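Local atomic coordinates of glucose-1-phosphate thymidylyltransferase (Bacillus anthracis, PDB entry 4ECM), a protein that catalyses the transfer of a thymidylyl group from dTTP to glucose 1-phosphate, giving dTDP-glucose and pyrophosphate, the first step of dTDP-L-rhamnose biosynthesis. Residues A244-H247 with V248-Q251; P141-E144 with E145-Q149. All blocks are in the same frame, centred on the assembly; numbering follows the deposited sequence.

Interaction 1. Residues A244-H247 with V248-Q251; sequences AGTH and VSLQ
Thr246 and Ser249 meet through their hydroxyls at the N-terminus of helix 247-256, where Thr246 holds the N-cap position. The two oxygens, Thr246 OG1 and Ser249 OG, are 2.5 Å apart, a short hydrogen bond in which either residue could be the donor. Both side chains place the hydroxyl between their own backbone N and carbonyl carbon (chi1 63° in Thr246, 67° in Ser249), which turns each oxygen toward the other across the first helical turn. Ser249 OG has a second partner in Asp243 OD2, the carboxylate oxygen that also accepts from Gly245 N; one acidic group thus ties the end of strand 241-243 to both the turn and the helix. Gly245 itself lies near the bound pyrophosphate and nucleotide sugar.

The carbonyls of Thr246 and His247 open the helical bonding. Thr246 O takes the N-H of Leu250, with Leu250 N at 2.8 Å and nearly in line with the carbonyl (C=O...N angle 167°), while His247 O takes Gln251 N at 3.0 Å. On the inner side the contact is apolar: Ala244 CB faces Leu250 CD1 at 4.2 Å, and Met57 of helix 57-67 packs on both residues.

Toward the subunit interface, Arg54 of the second subunit packs on His247, and Gln251 NE2 donates to Asn254 OD1 of that subunit. Gln251 NE2 also donates to a water at 3.0 Å, and the water lies 2.9 Å from His247 ND1, bridging ring and amide.

Interaction 2. Residues P141-E144 with E145-Q149; sequences PYVE and EFTNQ
A first torsion of -64°, in one of its two conformers, sets Thr147 OG1 beside its own backbone N, and from there the hydroxyl reaches back one turn of helix 140-147 to Val143. In this conformer Thr147 OG1 donates to Val143 O at 3.0 Å, approaching from above the carbonyl plane, 42° out of it. Val143 O also accepts the regular helical bond from Thr147 N at 2.9 Å, so in that conformer the carbonyl has two donors from one residue. The side chains themselves barely meet: Val143 CG1 stays 4.2 Å from Thr147 OG1.

Other i to i+4 bonds join Phe146 N to Tyr142 O at 2.9 Å and Glu145 N to Pro141 O at 3.2 Å; the last of these, Asn148 N to Glu144 O, is weak at 3.3 Å. Bonding of the i to i+3 kind follows, with Gln149 N on Phe146 O at 2.8 Å.

The helix is amphipathic. Pro141, Glu144, Glu145 and Thr147 are exposed, whereas Tyr142, Val143 and Phe146 are buried. Phe146 makes a cation-pi contact with Arg125, and Gln149 OE1, bonded to Thr233 OG1, lies in plane at the edge of its ring. Glu145 OE1 forms a salt bridge with Lys154 of strand 153-159. On the buried side Val143 and Phe146 pack on Leu197 of strand 190-198, Val143 also rests on Met25 of strand 25-30, and Tyr142 lies on Leu156 of strand 153-159.

Both interactions are short-range helical contacts, one at the start of a helix and one running to the far end of another, and their centres lie about 30 Å apart on opposite sides of the chain's centre. In interaction 1 a hydroxyl pair and an outside carboxylate hold a cap near the ligands, with the second subunit close by. Interaction 2 has no other chain of the assembly against it; there, in one conformer, a threonine hydroxyl folds onto a carbonyl of its own helix, and charged groups fringe an apolar face laid on the main sheet. Each is partly buried, but exposed residues are commoner in 141-149 than in 244-251.

Interaction 1. Residues A244-H247 with V248-Q251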
loop_
_atom_site.group_PDB
_atom_site.type_symbol
_atom_site.label_atom_id
_atom_site.label_comp_id
_atom_site.label_asym_id
_atom_site.label_seq_id
_atom_site.Cartn_x
_atom_site.Cartn_y
_atom_site.Cartn_z
ATOM N N ALA A 244 -11.320 -12.705 -19.106
ATOM C CA ALA A 244 -10.105 -11.884 -19.231
ATOM C C ALA A 244 -8.975 -12.402 -18.371
ATOM O O ALA A 244 -8.171 -11.621 -17.900
ATOM C CB ALA A 244 -10.418 -10.437 -18.888
ATOM N N GLY A 245 -8.898 -13.723 -18.209
ATOM C CA GLY A 245 -7.910 -14.372 -17.325
ATOM C C GLY A 245 -6.642 -14.933 -17.954
ATOM O O GLY A 245 -5.835 -15.542 -17.253
ATOM N N THR A 246 -6.470 -14.734 -19.267
ATOM C CA THR A 246 -5.272 -15.155 -19.992
ATOM C C THR A 246 -4.787 -13.945 -20.760
ATOM O O THR A 246 -5.569 -13.039 -21.053
ATOM C CB THR A 246 -5.576 -16.271 -21.021
ATOM O OG1 THR A 246 -6.475 -15.761 -22.012
ATOM C CG2 THR A 246 -6.196 -17.541 -20.342
ATOM N N HIS A 247 -3.512 -13.911 -21.119
ATOM C CA HIS A 247 -3.012 -12.771 -21.877
ATOM C C HIS A 247 -3.802 -12.487 -23.142
ATOM O O HIS A 247 -4.212 -11.344 -23.372
ATOM C CB HIS A 247 -1.527 -12.913 -22.186
ATOM C CG HIS A 247 -0.669 -12.808 -20.969
ATOM N ND1 HIS A 247 -0.474 -11.615 -20.303
ATOM C CD2 HIS A 247 0.039 -13.742 -20.289
ATOM C CE1 HIS A 247 0.319 -11.819 -19.264
ATOM N NE2 HIS A 247 0.643 -13.103 -19.231
ATOM N N VAL A 248 -4.036 -13.518 -23.948
ATOM C CA VAL A 248 -4.771 -13.350 -25.196
ATOM C C VAL A 248 -6.217 -12.872 -24.962
ATOM O O VAL A 248 -6.702 -11.979 -25.663
ATOM C CB VAL A 248 -4.771 -14.660 -26.036
ATOM C CG1 VAL A 248 -5.685 -14.527 -27.260
ATOM C CG2 VAL A 248 -3.345 -15.019 -26.460
ATOM N N SER A 249 -6.888 -13.441 -23.968
ATOM C CA SER A 249 -8.284 -13.070 -23.695
ATOM C C SER A 249 -8.387 -11.690 -23.024
ATOM O O SER A 249 -9.355 -10.949 -23.253
ATOM C CB SER A 249 -9.018 -14.175 -22.923
ATOM O OG SER A 249 -8.519 -14.350 -21.604
ATOM N N LEU A 250 -7.381 -11.332 -22.222
ATOM C CA LEU A 250 -7.337 -9.992 -21.620
ATOM C C LEU A 250 -7.191 -8.953 -22.736
ATOM O O LEU A 250 -7.848 -7.912 -22.732
ATOM C CB LEU A 250 -6.169 -9.868 -20.624
ATOM C CG LEU A 250 -5.863 -8.475 -20.070
ATOM C CD1 LEU A 250 -7.043 -7.917 -19.254
ATOM C CD2 LEU A 250 -4.593 -8.518 -19.221
ATOM N N GLN A 251 -6.302 -9.227 -23.676
ATOM C CA GLN A 251 -6.102 -8.322 -24.819
ATOM C C GLN A 251 -7.364 -8.224 -25.667
ATOM O O GLN A 251 -7.712 -7.142 -26.150
ATOM C CB GLN A 251 -4.926 -8.772 -25.662
ATOM C CG GLN A 251 -3.583 -8.656 -24.945
ATOM C CD GLN A 251 -3.257 -7.238 -24.528
ATOM O OE1 GLN A 251 -3.649 -6.273 -25.195
ATOM N NE2 GLN A 251 -2.516 -7.099 -23.425
HETATM O O HOH W 1 -1.163 -9.311 -21.925
#

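Interaction 2. Residues P141-E144 with E145-Q149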
loop_
_atom_site.group_PDB
_atom_site.type_symbol
_atom_site.label_atom_id
_atom_site.label_comp_id
_atom_site.label_asym_id
_atom_site.label_seq_id
_atom_site.Cartn_x
_atom_site.Cartn_y
_atom_site.Cartn_z
ATOM N N PRO A 141 -32.757 -7.883 -18.647
ATOM C CA PRO A 141 -33.769 -8.822 -19.140
ATOM C C PRO A 141 -33.725 -10.170 -18.437
ATOM O O PRO A 141 -34.777 -10.775 -18.196
ATOM C CB PRO A 141 -33.431 -8.962 -20.633
ATOM C CG PRO A 141 -32.756 -7.660 -20.983
ATOM C CD PRO A 141 -31.963 -7.286 -19.740
ATOM N N TYR A 142 -32.518 -10.613 -18.089
ATOM C CA TYR A 142 -32.328 -11.886 -17.411
ATOM C C TYR A 142 -32.731 -11.792 -15.934
ATOM O O TYR A 142 -33.355 -12.722 -15.387
ATOM C CB TYR A 142 -30.879 -12.334 -17.535
ATOM C CG TYR A 142 -30.362 -12.281 -18.955
ATOM C CD1 TYR A 142 -30.988 -13.000 -19.975
ATOM C CD2 TYR A 142 -29.242 -11.528 -19.274
ATOM C CE1 TYR A 142 -30.517 -12.949 -21.287
ATOM C CE2 TYR A 142 -28.746 -11.477 -20.582
ATOM C CZ TYR A 142 -29.383 -12.183 -21.575
ATOM O OH TYR A 142 -28.908 -12.118 -22.841
ATOM N N VAL A 143 -32.393 -10.675 -15.302
ATOM C CA VAL A 143 -32.759 -10.458 -13.915
ATOM C C VAL A 143 -34.297 -10.387 -13.784
ATOM O O VAL A 143 -34.866 -10.980 -12.883
ATOM C CB VAL A 143 -32.099 -9.199 -13.341
ATOM C CG1 VAL A 143 -32.651 -8.879 -11.957
ATOM C CG2 VAL A 143 -30.588 -9.372 -13.311
ATOM N N GLU A 144 -34.954 -9.698 -14.710
ATOM C CA GLU A 144 -36.419 -9.598 -14.716
ATOM C C GLU A 144 -37.093 -10.953 -14.858
ATOM O O GLU A 144 -38.090 -11.219 -14.181
ATOM C CB GLU A 144 -36.899 -8.670 -15.833
ATOM C CG GLU A 144 -36.553 -7.222 -15.589
ATOM C CD GLU A 144 -36.884 -6.321 -16.774
ATOM O OE1 GLU A 144 -37.130 -6.842 -17.889
ATOM O OE2 GLU A 144 -36.883 -5.089 -16.573
ATOM N N GLU A 145 -36.582 -11.796 -15.754
ATOM C CA GLU A 145 -37.126 -13.146 -15.899
ATOM C C GLU A 145 -36.933 -13.931 -14.633
ATOM O O GLU A 145 -37.843 -14.621 -14.186
ATOM C CB GLU A 145 -36.466 -13.948 -17.011
ATOM C CG GLU A 145 -37.045 -13.772 -18.374
ATOM C CD GLU A 145 -36.444 -14.754 -19.394
ATOM O OE1 GLU A 145 -36.039 -15.881 -19.017
ATOM O OE2 GLU A 145 -36.400 -14.388 -20.581
ATOM N N PHE A 146 -35.726 -13.870 -14.085
ATOM C CA PHE A 146 -35.435 -14.588 -12.863
ATOM C C PHE A 146 -36.350 -14.137 -11.701
ATOM O O PHE A 146 -36.801 -14.972 -10.931
ATOM C CB PHE A 146 -33.970 -14.455 -12.502
ATOM C CG PHE A 146 -33.559 -15.291 -11.327
ATOM C CD1 PHE A 146 -33.683 -16.663 -11.370
ATOM C CD2 PHE A 146 -32.997 -14.707 -10.204
ATOM C CE1 PHE A 146 -33.303 -17.444 -10.292
ATOM C CE2 PHE A 146 -32.599 -15.481 -9.124
ATOM C CZ PHE A 146 -32.751 -16.856 -9.169
ATOM N N THR A 147 -36.627 -12.835 -11.615
ATOM C CA THR A 147 -37.496 -12.289 -10.567
ATOM C C THR A 147 -38.912 -12.856 -10.690
ATOM O O THR A 147 -39.654 -12.904 -9.715
ATOM C CB THR A 147 -37.512 -10.739 -10.593
ATOM O OG1 THR A 147 -36.200 -10.239 -10.283
ATOM C CG2 THR A 147 -38.501 -10.188 -9.580
ATOM N N ASN A 148 -39.268 -13.300 -11.894
ATOM C CA ASN A 148 -40.555 -13.932 -12.158
ATOM C C ASN A 148 -40.491 -15.452 -12.046
ATOM O O ASN A 148 -41.480 -16.120 -12.301
ATOM C CB ASN A 148 -41.076 -13.549 -13.539
ATOM C CG ASN A 148 -41.712 -12.196 -13.542
ATOM O OD1 ASN A 148 -42.606 -11.924 -12.745
ATOM N ND2 ASN A 148 -41.269 -11.335 -14.440
ATOM N N GLN A 149 -39.339 -15.987 -11.643
ATOM C CA GLN A 149 -39.157 -17.429 -11.529
ATOM C C GLN A 149 -39.420 -17.812 -10.075
ATOM O O GLN A 149 -38.808 -17.252 -9.176
ATOM C CB GLN A 149 -37.741 -17.795 -11.981
ATOM C CG GLN A 149 -37.407 -19.269 -11.959
ATOM C CD GLN A 149 -35.998 -19.521 -12.456
ATOM O OE1 GLN A 149 -35.588 -18.957 -13.464
ATOM N NE2 GLN A 149 -35.256 -20.379 -11.759
#